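Local coordinates for protein aspartate aminotransferase (PDB 3NRA) that probably transfers the amino group of L-aspartate to 2-oxoglutarate, using pyridoxal 5'-phosphate held as a Schiff base on a lysine, at residues Leu31-Ile37 / Thr400-Arg406; Ala58-Phe62 / Leu257-Arg261; Leu61-Val66 / Tyr289-Val293; Leu105-Pro109 / Met275-Gln279. One frame throughout, in Å; residues are numbered along the deposited sequence.

Contact 1 of 4, residues Leu31-Ile37 / Thr400-Arg406; sequences LIRGAPI and TLVERYR
Arg33 lays its side chain along the ring of Tyr405, the two running past each other in opposite directions. From the start it keeps close to the phenol: Arg33 CB sits 3.9 Å from Tyr405 CZ, and Arg33 CG comes to 3.7 Å from Tyr405 CE1. Arg33 CD makes an off-centre CH-pi contact, 4.3 Å from the centroid of the Tyr405 ring. The chain is extended from CG to NE, which carries the guanidinium past the ring to the end of helix 388-404, where Arg33 NH1 donates to Arg404 O at 2.9 Å. Water 1, accepting from the same NH1, passes the link on to Arg406 O. The helix is the last of the chain, in the smaller domain of this fold-type I aminotransferase, and the loop 31-37 clasps its C-terminal turn. Arg404 answers in the other direction: bent at chi3 (-71°), it brings NH1 to Ala35 O at 2.7 Å and to Arg33 O at 3.0 Å, both near the guanidinium plane, while Leu401 CD2 lies over one face. A leucine in place of Arg404 would probably cost Ala35 O this donor and leave Arg33 O to Gln361 NE2, which also bonds it. Tyr405 OH accepts the N-H of Arg33 almost straight (177°) and also bonds Gln361. Ile37, beta-branched and apolar, meets Leu401 tip to tip, Ile37 CD1 to Leu401 CD2 at 3.7 Å.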
loop_
_atom_site.group_PDB
_atom_site.type_symbol
_atom_site.label_atom_id
_atom_site.label_comp_id
_atom_site.label_asym_id
_atom_site.label_seq_id
_atom_site.Cartn_x
_atom_site.Cartn_y
_atom_site.Cartn_z
ATOM N N LEU B 31 -18.798 27.537 25.603
ATOM C CA LEU B 31 -19.186 26.178 26.012
ATOM C C LEU B 31 -18.283 25.575 27.090
ATOM O O LEU B 31 -18.718 24.708 27.837
ATOM C CB LEU B 31 -19.167 25.260 24.794
ATOM C CG LEU B 31 -20.005 25.689 23.591
ATOM C CD1 LEU B 31 -19.884 24.660 22.513
ATOM C CD2 LEU B 31 -21.488 25.918 23.984
ATOM N N ILE B 32 -17.040 26.038 27.183
ATOM C CA ILE B 32 -16.053 25.424 28.102
ATOM C C ILE B 32 -16.357 25.771 29.554
ATOM O O ILE B 32 -16.631 26.925 29.873
ATOM C CB ILE B 32 -14.595 25.833 27.719
ATOM C CG1 ILE B 32 -14.173 25.083 26.458
ATOM C CG2 ILE B 32 -13.587 25.531 28.855
ATOM C CD1 ILE B 32 -13.140 25.817 25.640
ATOM N N ARG B 33 -16.353 24.739 30.416
ATOM C CA ARG B 33 -16.632 24.864 31.848
ATOM C C ARG B 33 -15.417 24.469 32.612
ATOM O O ARG B 33 -14.843 23.408 32.357
ATOM C CB ARG B 33 -17.776 23.925 32.265
ATOM C CG ARG B 33 -19.071 24.128 31.527
ATOM C CD ARG B 33 -20.141 23.192 32.016
ATOM N NE ARG B 33 -21.433 23.481 31.371
ATOM C CZ ARG B 33 -22.607 22.910 31.694
ATOM N NH1 ARG B 33 -22.691 21.978 32.646
ATOM N NH2 ARG B 33 -23.703 23.277 31.057
ATOM N N GLY B 34 -15.019 25.296 33.579
ATOM C CA GLY B 34 -13.956 24.928 34.511
ATOM C C GLY B 34 -12.569 24.985 33.905
ATOM O O GLY B 34 -12.396 25.447 32.774
ATOM N N ALA B 35 -11.571 24.545 34.692
ATOM C CA ALA B 35 -10.181 24.442 34.241
ATOM C C ALA B 35 -9.845 22.993 33.838
ATOM O O ALA B 35 -10.649 22.071 34.069
ATOM C CB ALA B 35 -9.212 24.930 35.375
ATOM N N PRO B 36 -8.654 22.778 33.229
ATOM C CA PRO B 36 -8.226 21.400 32.910
ATOM C C PRO B 36 -8.051 20.504 34.145
ATOM O O PRO B 36 -7.970 20.994 35.268
ATOM C CB PRO B 36 -6.867 21.605 32.200
ATOM C CG PRO B 36 -6.949 22.978 31.597
ATOM C CD PRO B 36 -7.734 23.789 32.638
ATOM N N ILE B 37 -8.035 19.203 33.917
ATOM C CA ILE B 37 -7.757 18.216 34.962
ATOM C C ILE B 37 -6.347 17.624 34.709
ATOM O O ILE B 37 -6.110 17.002 33.673
ATOM C CB ILE B 37 -8.807 17.078 34.927
ATOM C CG1 ILE B 37 -10.235 17.622 35.083
ATOM C CG2 ILE B 37 -8.565 16.066 36.027
ATOM C CD1 ILE B 37 -11.287 16.538 34.740
ATOM N N THR B 400 -15.344 12.311 35.070
ATOM C CA THR B 400 -15.375 13.632 35.746
ATOM C C THR B 400 -15.905 14.745 34.790
ATOM O O THR B 400 -16.810 15.517 35.160
ATOM C CB THR B 400 -13.981 14.038 36.261
ATOM O OG1 THR B 400 -13.508 13.070 37.187
ATOM C CG2 THR B 400 -14.018 15.424 36.948
ATOM N N LEU B 401 -15.396 14.764 33.556
ATOM C CA LEU B 401 -15.858 15.734 32.552
ATOM C C LEU B 401 -17.245 15.431 32.031
ATOM O O LEU B 401 -18.019 16.362 31.778
ATOM C CB LEU B 401 -14.867 15.870 31.388
ATOM C CG LEU B 401 -13.577 16.639 31.747
ATOM C CD1 LEU B 401 -12.728 16.932 30.533
ATOM C CD2 LEU B 401 -13.879 17.927 32.493
ATOM N N VAL B 402 -17.592 14.151 31.895
ATOM C CA VAL B 402 -18.990 13.793 31.618
ATOM C C VAL B 402 -19.936 14.362 32.711
ATOM O O VAL B 402 -20.981 14.910 32.394
ATOM C CB VAL B 402 -19.167 12.277 31.437
ATOM C CG1 VAL B 402 -20.663 11.885 31.461
ATOM C CG2 VAL B 402 -18.520 11.845 30.134
ATOM N N GLU B 403 -19.514 14.304 33.974
ATOM C CA GLU B 403 -20.312 14.878 35.066
ATOM C C GLU B 403 -20.368 16.393 34.964
ATOM O O GLU B 403 -21.440 16.990 35.120
ATOM C CB GLU B 403 -19.776 14.440 36.436
ATOM C CG GLU B 403 -19.877 12.871 36.661
ATOM C CD GLU B 403 -18.969 12.328 37.798
ATOM O OE1 GLU B 403 -18.336 13.138 38.540
ATOM O OE2 GLU B 403 -18.924 11.079 37.958
ATOM N N ARG B 404 -19.232 17.017 34.645
ATOM C CA ARG B 404 -19.152 18.488 34.571
ATOM C C ARG B 404 -20.060 19.062 33.470
ATOM O O ARG B 404 -20.607 20.157 33.629
ATOM C CB ARG B 404 -17.695 18.950 34.344
ATOM C CG ARG B 404 -17.460 20.441 34.655
ATOM C CD ARG B 404 -16.089 20.907 34.211
ATOM N NE ARG B 404 -15.043 20.349 35.049
ATOM C CZ ARG B 404 -13.739 20.631 34.936
ATOM N NH1 ARG B 404 -13.305 21.496 34.024
ATOM N NH2 ARG B 404 -12.859 20.032 35.740
ATOM N N TYR B 405 -20.221 18.311 32.367
ATOM C CA TYR B 405 -20.981 18.783 31.176
ATOM C C TYR B 405 -22.357 18.134 31.037
ATOM O O TYR B 405 -23.036 18.344 30.045
ATOM C CB TYR B 405 -20.177 18.528 29.897
ATOM C CG TYR B 405 -19.033 19.461 29.739
ATOM C CD1 TYR B 405 -19.208 20.714 29.142
ATOM C CD2 TYR B 405 -17.796 19.144 30.230
ATOM C CE1 TYR B 405 -18.169 21.591 29.030
ATOM C CE2 TYR B 405 -16.743 20.015 30.120
ATOM C CZ TYR B 405 -16.933 21.248 29.534
ATOM O OH TYR B 405 -15.869 22.106 29.407
ATOM N N ARG B 406 -22.766 17.358 32.030
ATOM C CA ARG B 406 -24.019 16.619 31.936
ATOM C C ARG B 406 -25.194 17.601 31.778
ATOM O O ARG B 406 -25.252 18.603 32.466
ATOM C CB ARG B 406 -24.220 15.735 33.180
ATOM C CG ARG B 406 -25.386 14.716 33.072
ATOM C CD ARG B 406 -25.741 14.106 34.473
ATOM N NE ARG B 406 -24.582 13.458 35.100
ATOM C CZ ARG B 406 -24.080 12.259 34.765
ATOM N NH1 ARG B 406 -24.632 11.508 33.801
ATOM N NH2 ARG B 406 -23.007 11.798 35.423
HETATM O O HOH W 1 -25.766 21.367 32.775
HETATM O O HOH W 2 -10.217 20.891 37.059
#

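Contact 2 of 4, residues Ala58-Phe62 / Leu257-Arg261; sequences AFDLF and LSGYR
Residues 58-62, the start of helix 58-68, face the turn 257-261 with its 3-10 segment 258-260 at a distance that side chains must span, Ala58 and Leu257 having their CA atoms 8.2 Å apart and Phe62 and Tyr260 theirs 9.2 Å apart. Tyr260, on the 3-10 segment, does most of the spanning. Its CG lies beside the backbone N and anti to the carbonyl carbon (chi1 -67°), and from there the long phenol runs across to the helix. The hydroxyl oxygen of Tyr260 ends against Phe59, 3.4 Å from its CA and 3.6 Å from its CB, and it lies in the plane of the Phe59 ring, at the edge; the two side chains cross at about a right angle. Further along the helix Phe62 CD2 meets Tyr260 CE1 obliquely at 3.6 Å. These rings are inclined by 42° with centroids 5.6 Å apart. Ala58 suits its place by being small: its methyl points at the turn and fits against Leu257 CD2 at 4.0 Å, with Tyr260 CE2 a little farther off. The second subunit closes the surroundings, Phe62 stacking on Phe62 of the other subunit and Tyr260 meeting Tyr289 of that subunit edge to face. On the far side of the turn, Arg261 NH1 bonds the phosphate oxygen OP3 of the pyridoxal-lysine at position 253. A phosphate-binding arginine eight residues after the Schiff-base lysine, in a loop at the dimer interface, is characteristic of the active site in aminotransferases of this family.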
loop_
_atom_site.group_PDB
_atom_site.type_symbol
_atom_site.label_atom_id
_atom_site.label_comp_id
_atom_site.label_asym_id
_atom_site.label_seq_id
_atom_site.Cartn_x
_atom_site.Cartn_y
_atom_site.Cartn_z
ATOM N N ALA B 58 10.674 -10.455 16.708
ATOM C CA ALA B 58 10.309 -9.900 15.393
ATOM C C ALA B 58 11.455 -9.096 14.775
ATOM O O ALA B 58 11.801 -9.301 13.630
ATOM C CB ALA B 58 9.073 -9.043 15.507
ATOM N N PHE B 59 12.053 -8.193 15.549
ATOM C CA PHE B 59 13.146 -7.394 15.030
ATOM C C PHE B 59 14.375 -8.261 14.647
ATOM O O PHE B 59 15.057 -7.981 13.632
ATOM C CB PHE B 59 13.564 -6.309 16.013
ATOM C CG PHE B 59 14.683 -5.485 15.518
ATOM C CD1 PHE B 59 14.482 -4.580 14.504
ATOM C CD2 PHE B 59 15.976 -5.690 15.980
ATOM C CE1 PHE B 59 15.548 -3.833 14.012
ATOM C CE2 PHE B 59 17.032 -4.949 15.488
ATOM C CZ PHE B 59 16.824 -4.036 14.510
ATOM N N ASP B 60 14.645 -9.310 15.418
ATOM C CA ASP B 60 15.671 -10.258 15.026
ATOM C C ASP B 60 15.363 -10.940 13.668
ATOM O O ASP B 60 16.262 -11.106 12.843
ATOM C CB ASP B 60 15.888 -11.310 16.105
ATOM C CG ASP B 60 16.582 -10.742 17.357
ATOM O OD1 ASP B 60 17.131 -9.613 17.297
ATOM O OD2 ASP B 60 16.571 -11.438 18.392
ATOM N N LEU B 61 14.103 -11.289 13.440
ATOM C CA LEU B 61 13.693 -11.881 12.161
ATOM C C LEU B 61 13.860 -10.893 11.024
ATOM O O LEU B 61 14.358 -11.260 9.948
ATOM C CB LEU B 61 12.239 -12.381 12.218
ATOM C CG LEU B 61 12.001 -13.606 13.106
ATOM C CD1 LEU B 61 10.445 -13.861 13.326
ATOM C CD2 LEU B 61 12.705 -14.851 12.512
ATOM N N PHE B 62 13.497 -9.627 11.286
ATOM C CA PHE B 62 13.626 -8.545 10.308
ATOM C C PHE B 62 15.109 -8.362 9.950
ATOM O O PHE B 62 15.485 -8.259 8.765
ATOM C CB PHE B 62 13.035 -7.224 10.874
ATOM C CG PHE B 62 13.035 -6.093 9.877
ATOM C CD1 PHE B 62 14.187 -5.307 9.689
ATOM C CD2 PHE B 62 11.944 -5.873 9.070
ATOM C CE1 PHE B 62 14.236 -4.337 8.728
ATOM C CE2 PHE B 62 11.954 -4.862 8.123
ATOM C CZ PHE B 62 13.117 -4.093 7.944
ATOM N N LEU B 257 2.645 -5.331 15.828
ATOM C CA LEU B 257 3.576 -5.228 14.683
ATOM C C LEU B 257 3.113 -4.191 13.636
ATOM O O LEU B 257 3.615 -4.180 12.511
ATOM C CB LEU B 257 3.774 -6.596 14.032
ATOM C CG LEU B 257 4.313 -7.724 14.913
ATOM C CD1 LEU B 257 4.731 -8.885 14.037
ATOM C CD2 LEU B 257 5.470 -7.262 15.737
ATOM N N SER B 258 2.198 -3.294 14.017
ATOM C CA SER B 258 1.659 -2.308 13.058
ATOM C C SER B 258 2.769 -1.597 12.285
ATOM O O SER B 258 2.669 -1.458 11.103
ATOM C CB SER B 258 0.765 -1.268 13.756
ATOM O OG SER B 258 0.240 -0.328 12.806
ATOM N N GLY B 259 3.871 -1.271 12.954
ATOM C CA GLY B 259 4.983 -0.508 12.330
ATOM C C GLY B 259 5.667 -1.201 11.152
ATOM O O GLY B 259 6.317 -0.549 10.342
ATOM N N TYR B 260 5.517 -2.537 11.072
ATOM C CA TYR B 260 6.032 -3.321 9.938
ATOM C C TYR B 260 5.071 -3.348 8.739
ATOM O O TYR B 260 5.493 -3.616 7.646
ATOM C CB TYR B 260 6.370 -4.735 10.393
ATOM C CG TYR B 260 7.558 -4.804 11.378
ATOM C CD1 TYR B 260 8.861 -4.752 10.925
ATOM C CD2 TYR B 260 7.353 -4.996 12.727
ATOM C CE1 TYR B 260 9.958 -4.824 11.830
ATOM C CE2 TYR B 260 8.439 -5.087 13.634
ATOM C CZ TYR B 260 9.730 -4.999 13.166
ATOM O OH TYR B 260 10.805 -5.089 14.048
ATOM N N ARG B 261 3.782 -3.062 8.975
ATOM C CA ARG B 261 2.750 -2.952 7.922
ATOM C C ARG B 261 2.485 -4.309 7.161
ATOM O O ARG B 261 2.805 -4.447 5.969
ATOM C CB ARG B 261 3.080 -1.812 6.951
ATOM C CG ARG B 261 1.837 -1.302 6.093
ATOM C CD ARG B 261 1.276 0.002 6.654
ATOM N NE ARG B 261 0.851 -0.147 8.031
ATOM C CZ ARG B 261 -0.336 -0.586 8.436
ATOM N NH1 ARG B 261 -1.323 -0.817 7.583
ATOM N NH2 ARG B 261 -0.538 -0.763 9.725
#

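Contact 3 of 4, residues Leu61-Val66 / Tyr289-Val293; sequences LFSAGV and YSQAV
Apolar contacts between Tyr289 and its neighbours on helix 58-68 dominate. Val66 CG2 stands over one face of the Tyr289 ring in a CH-pi contact, 3.8 Å from the centroid and 17° off the normal. The Phe62 ring reaches Tyr289 CB with CE2 and CZ, each at 3.5 Å, while Phe62 CB packs on Val293 CG1. Where the backbones come close, small residues are used: the Ala292 methyl rests 3.6 Å from Leu61 O, and at Gly65 a beta carbon would run into that same methyl. Leu61 instead covers the backbone, its CD1 3.6 Å from Val293 O.

Polar links go through water. Water 3 donates to Phe62 O and to Tyr289 O, and water 4 donates to Val66 O and lies 2.6 Å from Tyr289 OH in a hydrogen bond. Were Tyr289 cut back to an alanine, Val66 CG2 would probably lose the ring face beneath it, water 4 its hydroxyl partner, and Tyr260 of the second subunit its edge-to-face mate. Helix 58-68 and the segment 289-293 thus adhere by apolar fit, while water 3 supplies the donors that let two carbonyls, both acceptors and already used within the backbone, be joined.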
loop_
_atom_site.group_PDB
_atom_site.type_symbol
_atom_site.label_atom_id
_atom_site.label_comp_id
_atom_site.label_asym_id
_atom_site.label_seq_id
_atom_site.Cartn_x
_atom_site.Cartn_y
_atom_site.Cartn_z
ATOM N N LEU B 61 14.103 -11.289 13.440
ATOM C CA LEU B 61 13.693 -11.881 12.161
ATOM C C LEU B 61 13.860 -10.893 11.024
ATOM O O LEU B 61 14.358 -11.260 9.948
ATOM C CB LEU B 61 12.239 -12.381 12.218
ATOM C CG LEU B 61 12.001 -13.606 13.106
ATOM C CD1 LEU B 61 10.445 -13.861 13.326
ATOM C CD2 LEU B 61 12.705 -14.851 12.512
ATOM N N PHE B 62 13.497 -9.627 11.286
ATOM C CA PHE B 62 13.626 -8.545 10.308
ATOM C C PHE B 62 15.109 -8.362 9.950
ATOM O O PHE B 62 15.485 -8.259 8.765
ATOM C CB PHE B 62 13.035 -7.224 10.874
ATOM C CG PHE B 62 13.035 -6.093 9.877
ATOM C CD1 PHE B 62 14.187 -5.307 9.689
ATOM C CD2 PHE B 62 11.944 -5.873 9.070
ATOM C CE1 PHE B 62 14.236 -4.337 8.728
ATOM C CE2 PHE B 62 11.954 -4.862 8.123
ATOM C CZ PHE B 62 13.117 -4.093 7.944
ATOM N N SER B 63 15.941 -8.363 10.985
ATOM C CA SER B 63 17.368 -8.193 10.839
ATOM C C SER B 63 18.055 -9.363 10.091
ATOM O O SER B 63 18.936 -9.148 9.282
ATOM C CB SER B 63 18.002 -8.029 12.215
ATOM O OG SER B 63 19.382 -7.849 12.052
ATOM N N ALA B 64 17.626 -10.589 10.364
ATOM C CA ALA B 64 18.097 -11.751 9.613
ATOM C C ALA B 64 17.705 -11.649 8.119
ATOM O O ALA B 64 18.502 -11.999 7.240
ATOM C CB ALA B 64 17.561 -13.046 10.239
ATOM N N GLY B 65 16.514 -11.120 7.842
ATOM C CA GLY B 65 16.032 -10.951 6.442
ATOM C C GLY B 65 16.844 -9.911 5.667
ATOM O O GLY B 65 17.284 -10.154 4.541
ATOM N N VAL B 66 17.093 -8.777 6.293
ATOM C CA VAL B 66 17.928 -7.770 5.675
ATOM C C VAL B 66 19.316 -8.334 5.334
ATOM O O VAL B 66 19.756 -8.238 4.189
ATOM C CB VAL B 66 18.063 -6.546 6.542
ATOM C CG1 VAL B 66 19.119 -5.606 5.954
ATOM C CG2 VAL B 66 16.687 -5.835 6.651
ATOM N N TYR B 289 11.333 -6.792 3.330
ATOM C CA TYR B 289 12.002 -7.026 4.597
ATOM C C TYR B 289 11.001 -7.255 5.716
ATOM O O TYR B 289 11.200 -8.143 6.559
ATOM C CB TYR B 289 12.937 -5.873 4.962
ATOM C CG TYR B 289 14.137 -5.683 4.015
ATOM C CD1 TYR B 289 14.873 -6.756 3.556
ATOM C CD2 TYR B 289 14.547 -4.415 3.637
ATOM C CE1 TYR B 289 15.942 -6.573 2.709
ATOM C CE2 TYR B 289 15.643 -4.225 2.806
ATOM C CZ TYR B 289 16.313 -5.294 2.332
ATOM O OH TYR B 289 17.379 -5.115 1.501
ATOM N N SER B 290 9.905 -6.484 5.708
ATOM C CA SER B 290 8.836 -6.641 6.718
ATOM C C SER B 290 8.315 -8.051 6.747
ATOM O O SER B 290 8.015 -8.574 7.815
ATOM C CB SER B 290 7.665 -5.673 6.462
ATOM O OG SER B 290 7.992 -4.364 6.855
ATOM N N GLN B 291 8.204 -8.677 5.575
ATOM C CA GLN B 291 7.567 -9.996 5.470
ATOM C C GLN B 291 8.209 -11.018 6.406
ATOM O O GLN B 291 7.510 -11.781 7.055
ATOM C CB GLN B 291 7.584 -10.490 4.034
ATOM C CG GLN B 291 6.559 -9.791 3.130
ATOM C CD GLN B 291 6.526 -10.381 1.752
ATOM O OE1 GLN B 291 6.460 -11.595 1.603
ATOM N NE2 GLN B 291 6.591 -9.522 0.713
ATOM N N ALA B 292 9.541 -10.929 6.549
ATOM C CA ALA B 292 10.315 -11.806 7.389
ATOM C C ALA B 292 9.808 -11.927 8.822
ATOM O O ALA B 292 10.012 -12.970 9.422
ATOM C CB ALA B 292 11.862 -11.354 7.404
ATOM N N VAL B 293 9.184 -10.869 9.394
ATOM C CA VAL B 293 8.713 -10.962 10.792
ATOM C C VAL B 293 7.563 -11.972 10.946
ATOM O O VAL B 293 7.363 -12.517 12.041
ATOM C CB VAL B 293 8.279 -9.598 11.405
ATOM C CG1 VAL B 293 9.403 -8.544 11.249
ATOM C CG2 VAL B 293 6.956 -9.122 10.800
HETATM O O HOH W 3 13.780 -8.642 6.604
HETATM O O HOH W 4 19.614 -6.279 2.307
#

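Contact 4 of 4, residues Leu105-Pro109 / Met275-Gln279; sequences LIITP and MEKLQ
Ile106 and Gln279 approach from opposite directions, the isoleucine from strand 105-108 and the glutamine from helix 269-282, and Ile106 CD1 ends 3.9 Å from Gln279 NE2. The amide of Gln279 is turned so that NE2 donates to Ile107 O at 3.0 Å, nearly straight at 169°, with the acceptor in the amide plane and the donor tilted from the carbonyl plane. A second bond from NE2 goes to Tyr77 O, so two carbonyls hold the amide's rotation. The bend at chi2 helps set Gln279 OE1 against Pro109, 3.1 Å from its CD, where the side chains slide past each other; Thr108 is crossed at about a right angle, its CG2 3.9 Å from Gln279 OE1. Strand 105-108 is an edge strand of the seven-stranded sheet of the large domain, the central sheet of the fold-type I architecture, antiparallel to strand 263-267. Helix 269-282 follows that neighbouring strand and packs against the sheet; the axis of residues 275-279 runs 29° from that of strand 105-108. Ile106 bridges strand and helix: CG1 anti to the backbone N (chi1 -174°) sends Ile106 CD1 to the helix backbone, 3.8 Å from Glu276 N. The other branch, Ile106 CG2, obliquely meets the selenomethionine Met275, touching Met275 CE at 4.0 Å. The flexible Met275 chain, bent at chi3, curls its end back to this branch.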
loop_
_atom_site.group_PDB
_atom_site.type_symbol
_atom_site.label_atom_id
_atom_site.label_comp_id
_atom_site.label_asym_id
_atom_site.label_seq_id
_atom_site.Cartn_x
_atom_site.Cartn_y
_atom_site.Cartn_z
ATOM N N LEU B 105 -3.798 -17.479 -0.622
ATOM C CA LEU B 105 -3.163 -16.735 0.487
ATOM C C LEU B 105 -2.300 -15.614 -0.073
ATOM O O LEU B 105 -1.421 -15.861 -0.850
ATOM C CB LEU B 105 -2.319 -17.646 1.362
ATOM C CG LEU B 105 -1.574 -16.982 2.534
ATOM C CD1 LEU B 105 -2.544 -16.205 3.511
ATOM C CD2 LEU B 105 -0.781 -18.017 3.288
ATOM N N ILE B 106 -2.602 -14.382 0.325
ATOM C CA ILE B 106 -1.854 -13.209 -0.104
ATOM C C ILE B 106 -1.373 -12.483 1.130
ATOM O O ILE B 106 -2.108 -12.423 2.133
ATOM C CB ILE B 106 -2.726 -12.260 -0.991
ATOM C CG1 ILE B 106 -1.890 -11.123 -1.551
ATOM C CG2 ILE B 106 -3.921 -11.714 -0.209
ATOM C CD1 ILE B 106 -2.639 -10.250 -2.665
ATOM N N ILE B 107 -0.112 -11.992 1.073
ATOM C CA ILE B 107 0.436 -11.101 2.073
ATOM C C ILE B 107 0.386 -9.652 1.582
ATOM O O ILE B 107 0.834 -9.358 0.473
ATOM C CB ILE B 107 1.880 -11.424 2.392
ATOM C CG1 ILE B 107 2.028 -12.911 2.804
ATOM C CG2 ILE B 107 2.384 -10.475 3.526
ATOM C CD1 ILE B 107 3.504 -13.344 3.108
ATOM N N THR B 108 -0.101 -8.751 2.449
ATOM C CA THR B 108 -0.543 -7.406 2.050
ATOM C C THR B 108 0.056 -6.324 2.979
ATOM O O THR B 108 0.510 -6.643 4.113
ATOM C CB THR B 108 -2.077 -7.270 2.153
ATOM O OG1 THR B 108 -2.478 -7.599 3.478
ATOM C CG2 THR B 108 -2.805 -8.190 1.153
ATOM N N PRO B 109 0.035 -5.037 2.523
ATOM C CA PRO B 109 0.457 -3.926 3.388
ATOM C C PRO B 109 -0.592 -3.621 4.475
ATOM O O PRO B 109 -1.491 -2.777 4.279
ATOM C CB PRO B 109 0.642 -2.761 2.422
ATOM C CG PRO B 109 -0.178 -3.140 1.184
ATOM C CD PRO B 109 -0.180 -4.612 1.118
HETATM N N MSE B 275 -7.005 -9.978 -6.339
HETATM C CA MSE B 275 -6.321 -9.109 -5.365
HETATM C C MSE B 275 -4.795 -9.053 -5.638
HETATM O O MSE B 275 -4.166 -8.014 -5.449
HETATM C CB MSE B 275 -6.563 -9.614 -3.928
HETATM C CG MSE B 275 -8.033 -9.557 -3.452
HETATM SE SE MSE B 275 -8.296 -10.470 -1.772
HETATM C CE MSE B 275 -7.153 -9.348 -0.723
ATOM N N GLU B 276 -4.237 -10.186 -6.083
ATOM C CA GLU B 276 -2.814 -10.301 -6.460
ATOM C C GLU B 276 -2.491 -9.440 -7.652
ATOM O O GLU B 276 -1.487 -8.739 -7.678
ATOM C CB GLU B 276 -2.482 -11.757 -6.817
ATOM C CG GLU B 276 -0.995 -12.028 -7.114
ATOM C CD GLU B 276 -0.631 -11.950 -8.589
ATOM O OE1 GLU B 276 -1.082 -12.816 -9.364
ATOM O OE2 GLU B 276 0.141 -11.050 -8.959
ATOM N N LYS B 277 -3.350 -9.504 -8.659
ATOM C CA LYS B 277 -3.137 -8.739 -9.876
ATOM C C LYS B 277 -3.200 -7.246 -9.566
ATOM O O LYS B 277 -2.343 -6.480 -10.005
ATOM C CB LYS B 277 -4.176 -9.117 -10.946
ATOM C CG LYS B 277 -3.906 -10.456 -11.630
ATOM C CD LYS B 277 -5.225 -11.111 -12.116
ATOM C CE LYS B 277 -5.019 -12.112 -13.267
ATOM N NZ LYS B 277 -5.526 -11.548 -14.589
ATOM N N LEU B 278 -4.156 -6.856 -8.731
ATOM C CA LEU B 278 -4.267 -5.474 -8.338
ATOM C C LEU B 278 -3.086 -5.008 -7.455
ATOM O O LEU B 278 -2.580 -3.909 -7.651
ATOM C CB LEU B 278 -5.590 -5.213 -7.659
ATOM C CG LEU B 278 -5.857 -3.790 -7.167
ATOM C CD1 LEU B 278 -5.593 -2.760 -8.236
ATOM C CD2 LEU B 278 -7.289 -3.691 -6.681
ATOM N N GLN B 279 -2.648 -5.842 -6.511
ATOM C CA GLN B 279 -1.529 -5.458 -5.615
ATOM C C GLN B 279 -0.277 -5.039 -6.403
ATOM O O GLN B 279 0.449 -4.126 -5.995
ATOM C CB GLN B 279 -1.165 -6.599 -4.641
ATOM C CG GLN B 279 0.053 -6.279 -3.764
ATOM C CD GLN B 279 -0.040 -6.859 -2.360
ATOM O OE1 GLN B 279 -0.638 -6.254 -1.471
ATOM N NE2 GLN B 279 0.550 -8.042 -2.158
#

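In the fold
From the N terminus, the loop 31-37 comes first, and contact 1 closes it against the last helix, so the other three contacts all nest inside its span. It lies in the small domain, about 41 Å between centres from contact 2. Helix 58-68 then begins both contact 2 and contact 3: the first reaches the turn after the Schiff-base lysine, the second the short helix 288-291. These neighbours touch, Tyr260 O meeting Ser290 OG, and both border the second subunit. Strand 105-108 opens contact 4, which is nested within contact 3 but crosses contact 2, joining the central sheet to helix 269-282.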